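Local structure of succinyl-CoA ligase (ADP-forming) subunit alpha (Methanosaeta concilii, 6HXI) at residues G371-L374 / S375-L378; G574-A577 / L578-I582; D564-R568 / L569-N573; A402-I405 / E406-I409. The protein belongs to the CoA-ligase family, also carries a region of the citrate synthase C-terminal domain family, and binds coenzyme A. All blocks are in the same frame, centred on the assembly; numbering follows the deposited sequence. Where two conformers were deposited one is given.

Interaction 1: G371-L374 / S375-L378; sequences GKKL and SDVL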
loop_
_atom_site.group_PDB
_atom_site.type_symbol
_atom_site.label_atom_id
_atom_site.label_comp_id
_atom_site.label_asym_id
_atom_site.label_seq_id
_atom_site.Cartn_x
_atom_site.Cartn_y
_atom_site.Cartn_z
ATOM N N GLY B 371 -26.396 5.123 -12.282
ATOM C CA GLY B 371 -27.822 5.022 -12.573
ATOM C C GLY B 371 -28.192 4.150 -13.753
ATOM O O GLY B 371 -29.367 3.939 -13.990
ATOM N N LYS B 372 -27.227 3.588 -14.469
ATOM C CA LYS B 372 -27.503 2.736 -15.647
ATOM C C LYS B 372 -27.345 1.245 -15.215
ATOM O O LYS B 372 -26.349 0.889 -14.575
ATOM C CB LYS B 372 -26.482 3.123 -16.758
ATOM C CG LYS B 372 -26.807 2.660 -18.134
ATOM C CD LYS B 372 -26.152 3.552 -19.175
ATOM C CE LYS B 372 -26.498 3.088 -20.576
ATOM N NZ LYS B 372 -27.934 3.312 -20.914
ATOM N N LYS B 373 -28.340 0.398 -15.513
ATOM C CA LYS B 373 -28.256 -1.042 -15.175
ATOM C C LYS B 373 -27.013 -1.691 -15.846
ATOM O O LYS B 373 -26.740 -1.430 -17.021
ATOM C CB LYS B 373 -29.512 -1.785 -15.652
ATOM C CG LYS B 373 -30.821 -1.425 -14.944
ATOM C CD LYS B 373 -31.985 -1.832 -15.863
ATOM C CE LYS B 373 -33.304 -1.865 -15.118
ATOM N NZ LYS B 373 -33.350 -2.926 -14.056
ATOM N N LEU B 374 -26.309 -2.551 -15.128
ATOM C CA LEU B 374 -25.128 -3.232 -15.660
ATOM C C LEU B 374 -25.430 -3.993 -16.960
ATOM O O LEU B 374 -24.623 -3.921 -17.891
ATOM C CB LEU B 374 -24.449 -4.122 -14.600
ATOM C CG LEU B 374 -23.204 -4.962 -14.990
ATOM C CD1 LEU B 374 -22.059 -4.108 -15.608
ATOM C CD2 LEU B 374 -22.695 -5.722 -13.807
ATOM N N SER B 375 -26.597 -4.661 -17.049
ATOM C CA SER B 375 -27.005 -5.408 -18.248
ATOM C C SER B 375 -27.133 -4.483 -19.430
ATOM O O SER B 375 -26.741 -4.887 -20.509
ATOM C CB SER B 375 -28.301 -6.189 -18.019
ATOM O OG SER B 375 -29.392 -5.335 -17.703
ATOM N N ASP B 376 -27.593 -3.219 -19.231
ATOM C CA ASP B 376 -27.647 -2.208 -20.284
ATOM C C ASP B 376 -26.248 -1.728 -20.709
ATOM O O ASP B 376 -26.024 -1.494 -21.887
ATOM C CB ASP B 376 -28.546 -1.033 -19.875
ATOM C CG ASP B 376 -30.031 -1.357 -19.827
ATOM O OD1 ASP B 376 -30.443 -2.429 -20.371
ATOM O OD2 ASP B 376 -30.790 -0.545 -19.267
ATOM N N VAL B 377 -25.294 -1.612 -19.763
ATOM C CA VAL B 377 -23.909 -1.208 -20.037
ATOM C C VAL B 377 -23.247 -2.233 -20.986
ATOM O O VAL B 377 -22.652 -1.869 -22.021
ATOM C CB VAL B 377 -23.133 -1.059 -18.707
ATOM C CG1 VAL B 377 -21.656 -0.799 -18.961
ATOM C CG2 VAL B 377 -23.728 0.052 -17.842
ATOM N N LEU B 378 -23.456 -3.522 -20.673
ATOM C CA LEU B 378 -22.887 -4.636 -21.435
ATOM C C LEU B 378 -23.642 -4.960 -22.689
ATOM O O LEU B 378 -22.999 -5.205 -23.716
ATOM C CB LEU B 378 -22.752 -5.858 -20.537
ATOM C CG LEU B 378 -21.887 -5.657 -19.294
ATOM C CD1 LEU B 378 -22.148 -6.747 -18.321
ATOM C CD2 LEU B 378 -20.470 -5.642 -19.682
HETATM O O HOH W 1 -30.253 1.443 -17.486
#
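The backbone oxygen K373 O takes two N-H groups from the first turn of the short helix 374-379. V377 N lies 3.1 Å from K373 O, in the carbonyl plane, and makes the sounder bond; D376 N, 3.0 Å from the same oxygen, meets it at only 121° and binds weakly. K373 thus sits at the N-cap, where strand 372-373 turns into the helix. The next i+4 hydrogen bond runs from L378 N to L374 O. D376 folds its carboxylate back beside its own backbone N (chi1 -70°), alongside the K373 side chain, with D376 OD2 3.8 Å from K373 CD. A water donates to D376 OD2 at 2.7 Å and accepts from K373 N, so it bridges strand and helix. Two separate apolar contacts flank this: L374 CD1 meets L378 CD1 at 3.8 Å, and elsewhere V377 CG2 lies 4.0 Å from K372 CG. E366 binds S375 N and forms a long, weak ion pair with K373. K372 NZ is 5.1 Å from D376 OD2, too far to pair directly. A carboxylate at a helix start, with two lysines nearby, would probably be stabilised as the anion.

Interaction 2: G574-A577 / L578-I582; sequences GLFA and LGRSI. With ACT (acetate ion), chain L.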
loop_
_atom_site.group_PDB
_atom_site.type_symbol
_atom_site.label_atom_id
_atom_site.label_comp_id
_atom_site.label_asym_id
_atom_site.label_seq_id
_atom_site.Cartn_x
_atom_site.Cartn_y
_atom_site.Cartn_z
ATOM N N GLY B 574 -5.136 8.431 -11.806
ATOM C CA GLY B 574 -5.913 7.205 -11.732
ATOM C C GLY B 574 -5.868 6.412 -13.022
ATOM O O GLY B 574 -5.751 5.190 -12.987
ATOM N N LEU B 575 -5.990 7.098 -14.181
ATOM C CA LEU B 575 -5.949 6.459 -15.495
ATOM C C LEU B 575 -4.576 5.815 -15.711
ATOM O O LEU B 575 -4.504 4.648 -16.084
ATOM C CB LEU B 575 -6.245 7.490 -16.596
ATOM C CG LEU B 575 -6.518 6.971 -17.995
ATOM C CD1 LEU B 575 -7.644 5.926 -18.000
ATOM C CD2 LEU B 575 -6.832 8.128 -18.953
ATOM N N PHE B 576 -3.502 6.545 -15.360
ATOM C CA PHE B 576 -2.152 6.000 -15.432
ATOM C C PHE B 576 -1.991 4.780 -14.506
ATOM O O PHE B 576 -1.406 3.779 -14.906
ATOM C CB PHE B 576 -1.090 7.077 -15.118
ATOM C CG PHE B 576 0.337 6.586 -15.233
ATOM C CD1 PHE B 576 0.942 6.433 -16.482
ATOM C CD2 PHE B 576 1.060 6.225 -14.097
ATOM C CE1 PHE B 576 2.256 5.940 -16.589
ATOM C CE2 PHE B 576 2.381 5.718 -14.206
ATOM C CZ PHE B 576 2.984 5.635 -15.443
ATOM N N ALA B 577 -2.518 4.867 -13.307
ATOM C CA ALA B 577 -2.456 3.791 -12.304
ATOM C C ALA B 577 -3.173 2.530 -12.729
ATOM O O ALA B 577 -2.652 1.427 -12.587
ATOM C CB ALA B 577 -2.970 4.282 -10.958
ATOM N N LEU B 578 -4.335 2.700 -13.310
ATOM C CA LEU B 578 -5.139 1.604 -13.814
ATOM C C LEU B 578 -4.409 0.912 -14.989
ATOM O O LEU B 578 -4.270 -0.321 -15.008
ATOM C CB LEU B 578 -6.516 2.152 -14.216
ATOM C CG LEU B 578 -7.495 1.149 -14.828
ATOM C CD1 LEU B 578 -7.993 0.162 -13.805
ATOM C CD2 LEU B 578 -8.633 1.855 -15.464
ATOM N N GLY B 579 -3.952 1.690 -15.962
ATOM C CA GLY B 579 -3.228 1.110 -17.081
ATOM C C GLY B 579 -1.902 0.487 -16.691
ATOM O O GLY B 579 -1.635 -0.659 -17.042
ATOM N N ARG B 580 -1.071 1.204 -15.922
ATOM C CA ARG B 580 0.250 0.676 -15.539
ATOM C C ARG B 580 0.135 -0.544 -14.575
ATOM O O ARG B 580 1.061 -1.336 -14.514
ATOM C CB ARG B 580 1.175 1.791 -15.025
ATOM C CG ARG B 580 2.629 1.391 -14.699
ATOM C CD ARG B 580 3.339 0.669 -15.860
ATOM N NE ARG B 580 3.266 1.528 -17.044
ATOM C CZ ARG B 580 4.145 2.467 -17.335
ATOM N NH1 ARG B 580 3.942 3.272 -18.367
ATOM N NH2 ARG B 580 5.263 2.577 -16.632
ATOM N N SER B 581 -1.059 -0.805 -13.992
ATOM C CA SER B 581 -1.313 -1.981 -13.142
ATOM C C SER B 581 -1.150 -3.239 -13.926
ATOM O O SER B 581 -0.743 -4.248 -13.384
ATOM C CB SER B 581 -2.737 -1.939 -12.595
ATOM O OG SER B 581 -2.619 -1.059 -11.491
ATOM N N ILE B 582 -1.545 -3.195 -15.176
ATOM C CA ILE B 582 -1.422 -4.299 -16.083
ATOM C C ILE B 582 0.021 -4.749 -16.171
ATOM O O ILE B 582 0.246 -5.939 -16.088
ATOM C CB ILE B 582 -1.962 -3.933 -17.520
ATOM C CG1 ILE B 582 -3.472 -3.658 -17.468
ATOM C CG2 ILE B 582 -1.680 -5.076 -18.498
ATOM C CD1 ILE B 582 -4.082 -2.935 -18.725
HETATM C C ACT L . 6.593 5.862 -17.873
HETATM O O ACT L . 6.638 5.897 -19.149
HETATM O OXT ACT L . 6.835 4.838 -17.185
HETATM C CH3 ACT L . 6.226 7.182 -17.107
#
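F576 and R580 both swing CG opposite the backbone N (chi1 -178° and -175°), which sends the two side chains off helix 571-594 side by side in the same direction. R580 then bends at chi2 and chi3, bringing its guanidinium up to the far end of the phenyl ring. R580 CB lies over one ring face, toward the rim, while F576 CZ lies over a face of the guanidinium; the two planes are 61° apart, so this is a tilted contact and not a flat stack. The nearest pair is F576 CE1 and R580 NH1 at 3.6 Å. At the guanidinium edge, R580 NH2 donates to OXT of an acetate at 2.8 Å, and the acetate methyl carbon CH3 reaches F576 CZ at 4.0 Å. R580 NE is held by the backbone oxygen of V412, and F450 meets the F576 ring edge-to-face. In the backbone, R580 N bonds F576 O at 2.8 Å, with like bonds from L578 N to G574 O and from G579 N to L575 O. A577 O is gripped twice: by S581 OG at 2.7 Å and, weakly, by S581 N at 3.1 Å. With CB and the guanidinium both against the phenylalanine ring and its nitrogens bonded, the guanidinium is fixed in direction, consistent with its holding a small anion, here an acetate probably from the crystallisation liquor.

Interaction 3: D564-R568 / L569-N573; sequences DEVVR and LGYLN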
loop_
_atom_site.group_PDB
_atom_site.type_symbol
_atom_site.label_atom_id
_atom_site.label_comp_id
_atom_site.label_asym_id
_atom_site.label_seq_id
_atom_site.Cartn_x
_atom_site.Cartn_y
_atom_site.Cartn_z
ATOM N N ASP B 564 -11.196 21.959 -14.724
ATOM C CA ASP B 564 -10.139 22.300 -13.754
ATOM C C ASP B 564 -10.161 21.344 -12.555
ATOM O O ASP B 564 -9.100 20.899 -12.093
ATOM C CB ASP B 564 -10.248 23.775 -13.320
ATOM C CG ASP B 564 -9.525 24.773 -14.219
ATOM O OD1 ASP B 564 -8.538 24.370 -14.901
ATOM O OD2 ASP B 564 -9.921 25.961 -14.227
ATOM N N GLU B 565 -11.380 20.972 -12.117
ATOM C CA GLU B 565 -11.599 20.016 -11.019
ATOM C C GLU B 565 -11.026 18.644 -11.411
ATOM O O GLU B 565 -10.329 18.037 -10.621
ATOM C CB GLU B 565 -13.109 19.954 -10.677
ATOM C CG GLU B 565 -13.514 18.878 -9.684
ATOM C CD GLU B 565 -14.996 18.774 -9.353
ATOM O OE1 GLU B 565 -15.848 18.921 -10.264
ATOM O OE2 GLU B 565 -15.301 18.513 -8.167
ATOM N N VAL B 566 -11.298 18.174 -12.642
ATOM C CA VAL B 566 -10.779 16.907 -13.136
ATOM C C VAL B 566 -9.238 16.874 -13.029
ATOM O O VAL B 566 -8.682 15.886 -12.562
ATOM C CB VAL B 566 -11.320 16.559 -14.540
ATOM C CG1 VAL B 566 -10.495 15.438 -15.197
ATOM C CG2 VAL B 566 -12.811 16.183 -14.470
ATOM N N VAL B 567 -8.567 17.955 -13.423
ATOM C CA VAL B 567 -7.095 18.056 -13.367
ATOM C C VAL B 567 -6.624 18.070 -11.901
ATOM O O VAL B 567 -5.711 17.317 -11.544
ATOM C CB VAL B 567 -6.567 19.290 -14.160
ATOM C CG1 VAL B 567 -5.048 19.386 -14.063
ATOM C CG2 VAL B 567 -7.028 19.267 -15.616
ATOM N N ARG B 568 -7.256 18.926 -11.074
ATOM C CA ARG B 568 -6.998 19.108 -9.647
ATOM C C ARG B 568 -7.151 17.804 -8.823
ATOM O O ARG B 568 -6.303 17.535 -7.970
ATOM C CB ARG B 568 -7.937 20.204 -9.097
ATOM C CG ARG B 568 -7.705 20.608 -7.635
ATOM C CD ARG B 568 -8.609 21.763 -7.215
ATOM N NE ARG B 568 -10.028 21.391 -7.164
ATOM C CZ ARG B 568 -10.956 21.840 -8.002
ATOM N NH1 ARG B 568 -10.631 22.691 -8.973
ATOM N NH2 ARG B 568 -12.216 21.442 -7.878
ATOM N N LEU B 569 -8.227 17.018 -9.068
ATOM C CA LEU B 569 -8.510 15.795 -8.297
ATOM C C LEU B 569 -7.656 14.571 -8.676
ATOM O O LEU B 569 -7.637 13.589 -7.929
ATOM C CB LEU B 569 -10.004 15.437 -8.279
ATOM C CG LEU B 569 -10.957 16.471 -7.638
ATOM C CD1 LEU B 569 -12.335 15.860 -7.416
ATOM C CD2 LEU B 569 -10.421 16.996 -6.295
ATOM N N GLY B 570 -6.926 14.654 -9.780
ATOM C CA GLY B 570 -5.997 13.600 -10.170
ATOM C C GLY B 570 -6.613 12.405 -10.849
ATOM O O GLY B 570 -6.077 11.301 -10.742
ATOM N N TYR B 571 -7.707 12.626 -11.612
ATOM C CA TYR B 571 -8.373 11.603 -12.419
ATOM C C TYR B 571 -7.351 10.958 -13.344
ATOM O O TYR B 571 -7.348 9.747 -13.523
ATOM C CB TYR B 571 -9.436 12.267 -13.282
ATOM C CG TYR B 571 -10.728 12.623 -12.584
ATOM C CD1 TYR B 571 -10.783 13.674 -11.672
ATOM C CD2 TYR B 571 -11.914 12.000 -12.923
ATOM C CE1 TYR B 571 -11.994 14.078 -11.100
ATOM C CE2 TYR B 571 -13.130 12.399 -12.362
ATOM C CZ TYR B 571 -13.157 13.417 -11.427
ATOM O OH TYR B 571 -14.344 13.812 -10.869
ATOM N N LEU B 572 -6.454 11.770 -13.867
ATOM C CA LEU B 572 -5.385 11.399 -14.802
ATOM C C LEU B 572 -4.328 10.526 -14.162
ATOM O O LEU B 572 -3.822 9.634 -14.832
ATOM C CB LEU B 572 -4.787 12.654 -15.450
ATOM C CG LEU B 572 -5.435 13.091 -16.792
ATOM C CD1 LEU B 572 -6.934 13.067 -16.748
ATOM C CD2 LEU B 572 -4.962 14.471 -17.201
ATOM N N ASN B 573 -4.047 10.707 -12.845
ATOM C CA ASN B 573 -3.155 9.809 -12.127
ATOM C C ASN B 573 -3.816 8.447 -11.984
ATOM O O ASN B 573 -3.127 7.437 -12.066
ATOM C CB ASN B 573 -2.763 10.363 -10.746
ATOM C CG ASN B 573 -1.734 11.445 -10.858
ATOM O OD1 ASN B 573 -2.049 12.590 -11.188
ATOM N ND2 ASN B 573 -0.467 11.081 -10.701
HETATM O O HOH W 2 -6.417 14.861 -13.602
#
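V566 and Y571 meet at about a right angle, the valine methyls facing the flat side of the tyrosine ring. V566 CG2 stands 4.1 Å from the centroid of the Y571 ring, 11° off the normal, a CH-pi contact over the middle of the face. Its second methyl, V566 CG1, packs at 3.8 Å against Y571 CG, near the root of the ring. With CG beside its own backbone N (chi1 -78°), Y571 turns its ring back over the preceding helix, and Y571 CD1 comes to 3.2 Å from V566 O. E565 and L569 meet at a slant, one turn apart: E565 CG touches L569 CD1 at 4.0 Å, and L569 N bonds E565 O at 2.8 Å. The helix ends at G570, whose positive phi marks a Schellman motif; G570 N reaches V567 O only weakly, at 3.4 Å. G570 is also the N-cap of the next helix, and one water joins both helices across the corner, 2.7 Å from V566 O and accepting from L572 N. The Y571 hydroxyl is bonded to R593 of the second subunit, and F393 meets the ring at a shallow angle. The corner thus links helices 560-569 and 571-594: V566 and V567 lean on helix 540-555, L572 touches both that helix and helix 453-466, and E565, L569 and Y571 face the second subunit.

Interaction 4: A402-I405 / E406-I409; sequences AHFI and ELVI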
loop_
_atom_site.group_PDB
_atom_site.type_symbol
_atom_site.label_atom_id
_atom_site.label_comp_id
_atom_site.label_asym_id
_atom_site.label_seq_id
_atom_site.Cartn_x
_atom_site.Cartn_y
_atom_site.Cartn_z
ATOM N N ALA B 402 -14.660 7.079 -25.226
ATOM C CA ALA B 402 -14.509 5.772 -24.570
ATOM C C ALA B 402 -13.355 4.972 -25.223
ATOM O O ALA B 402 -12.584 4.369 -24.511
ATOM C CB ALA B 402 -15.821 4.995 -24.668
ATOM N N HIS B 403 -13.194 5.031 -26.557
ATOM C CA HIS B 403 -12.092 4.346 -27.226
ATOM C C HIS B 403 -10.764 5.006 -26.933
ATOM O O HIS B 403 -9.760 4.317 -26.875
ATOM C CB HIS B 403 -12.323 4.273 -28.741
ATOM C CG HIS B 403 -11.322 3.423 -29.470
ATOM N ND1 HIS B 403 -10.101 3.953 -29.931
ATOM C CD2 HIS B 403 -11.389 2.119 -29.835
ATOM C CE1 HIS B 403 -9.486 2.960 -30.567
ATOM N NE2 HIS B 403 -10.217 1.840 -30.546
ATOM N N PHE B 404 -10.742 6.328 -26.770
ATOM C CA PHE B 404 -9.530 7.031 -26.402
ATOM C C PHE B 404 -9.045 6.576 -25.026
ATOM O O PHE B 404 -7.864 6.308 -24.853
ATOM C CB PHE B 404 -9.737 8.551 -26.443
ATOM C CG PHE B 404 -8.469 9.314 -26.213
ATOM C CD1 PHE B 404 -7.477 9.364 -27.191
ATOM C CD2 PHE B 404 -8.227 9.936 -24.994
ATOM C CE1 PHE B 404 -6.266 10.044 -26.951
ATOM C CE2 PHE B 404 -7.020 10.629 -24.767
ATOM C CZ PHE B 404 -6.046 10.653 -25.733
ATOM N N ILE B 405 -9.969 6.436 -24.058
ATOM C CA ILE B 405 -9.638 5.967 -22.713
ATOM C C ILE B 405 -8.983 4.587 -22.794
ATOM O O ILE B 405 -7.930 4.381 -22.183
ATOM C CB ILE B 405 -10.886 5.971 -21.781
ATOM C CG1 ILE B 405 -11.300 7.437 -21.468
ATOM C CG2 ILE B 405 -10.580 5.170 -20.469
ATOM C CD1 ILE B 405 -12.685 7.576 -20.824
ATOM N N GLU B 406 -9.564 3.689 -23.604
ATOM C CA GLU B 406 -9.040 2.335 -23.784
ATOM C C GLU B 406 -7.691 2.331 -24.516
ATOM O O GLU B 406 -6.841 1.508 -24.202
ATOM C CB GLU B 406 -10.049 1.482 -24.516
ATOM C CG GLU B 406 -11.311 1.255 -23.671
ATOM C CD GLU B 406 -12.332 0.306 -24.274
ATOM O OE1 GLU B 406 -13.519 0.372 -23.885
ATOM O OE2 GLU B 406 -11.941 -0.530 -25.116
ATOM N N LEU B 407 -7.477 3.287 -25.459
ATOM C CA LEU B 407 -6.200 3.425 -26.164
ATOM C C LEU B 407 -5.092 3.837 -25.183
ATOM O O LEU B 407 -4.019 3.274 -25.240
ATOM C CB LEU B 407 -6.362 4.447 -27.290
ATOM C CG LEU B 407 -5.192 4.810 -28.220
ATOM C CD1 LEU B 407 -4.694 3.571 -29.009
ATOM C CD2 LEU B 407 -5.680 5.869 -29.281
ATOM N N VAL B 408 -5.355 4.824 -24.320
ATOM C CA VAL B 408 -4.425 5.334 -23.314
ATOM C C VAL B 408 -4.003 4.179 -22.370
ATOM O O VAL B 408 -2.816 4.018 -22.137
ATOM C CB VAL B 408 -5.033 6.525 -22.532
ATOM C CG1 VAL B 408 -4.213 6.825 -21.258
ATOM C CG2 VAL B 408 -5.147 7.743 -23.432
ATOM N N ILE B 409 -4.980 3.365 -21.879
ATOM C CA ILE B 409 -4.724 2.205 -21.024
ATOM C C ILE B 409 -3.746 1.236 -21.669
ATOM O O ILE B 409 -2.814 0.809 -21.008
ATOM C CB ILE B 409 -6.048 1.528 -20.599
ATOM C CG1 ILE B 409 -6.822 2.424 -19.686
ATOM C CG2 ILE B 409 -5.831 0.160 -19.934
ATOM C CD1 ILE B 409 -8.316 1.908 -19.406
#
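F404 and V408 pack one turn apart on the alpha-helix 399-412, which runs through the helical region of the citrate synthase C-terminal family. The backbone bonds step regularly from residue i+4 to residue i. V408 N to F404 O is 3.0 Å and I409 N to I405 O 3.1 Å; L407 N reaches H403 O at 2.9 Å, and E406 N reaches A402 O at 3.2 Å. Apolar packing forms a second group. I405 CG2 meets I409 CD1 at 4.1 Å, the two side chains slanting past each other on the face that packs against L575 of helix 571-594 and I388 of helix 383-393. L407 CD2 comes to the F404 ring more loosely, 4.5 Å from F404 CD1. F513 meets the same ring edge-to-face, and L505 and L547 of helices 500-512 and 540-555 pack on it. E406 brings a polar side-chain contact: with CG beside its own backbone N (chi1 -66°), E406 CG lies 3.5 Å from A402 O, and E406 OE1 accepts a hydrogen bond from G385 N, tying in the start of helix 383-393. E406 and I409 also touch I384 of the second subunit. V408 CG2 makes a CH-pi contact over one face of the F404 ring, displaced toward the rim and 24° off its normal, with its nearest ring atom, F404 CE2, 3.7 Å away.

From the N terminus the order is interaction 1, interaction 4, interaction 3, interaction 2. Each joins residues within a few positions, closing just a helix turn, a cap or a helix-to-helix corner; all run in series, and none nests in or crosses another. Interaction 1 starts the helix after strand 372-373 and stands apart, its nearest atoms about 10 Å from interaction 4. Interactions 3 and 2 adjoin in sequence, the corner at G570 leading into the helix that carries 574-582. That helix packs directly on interaction 4, with L575 CD2 3.7 Å from V408 CG1 and I582 CD1 3.8 Å from I409 CG2. All four also touch the second subunit.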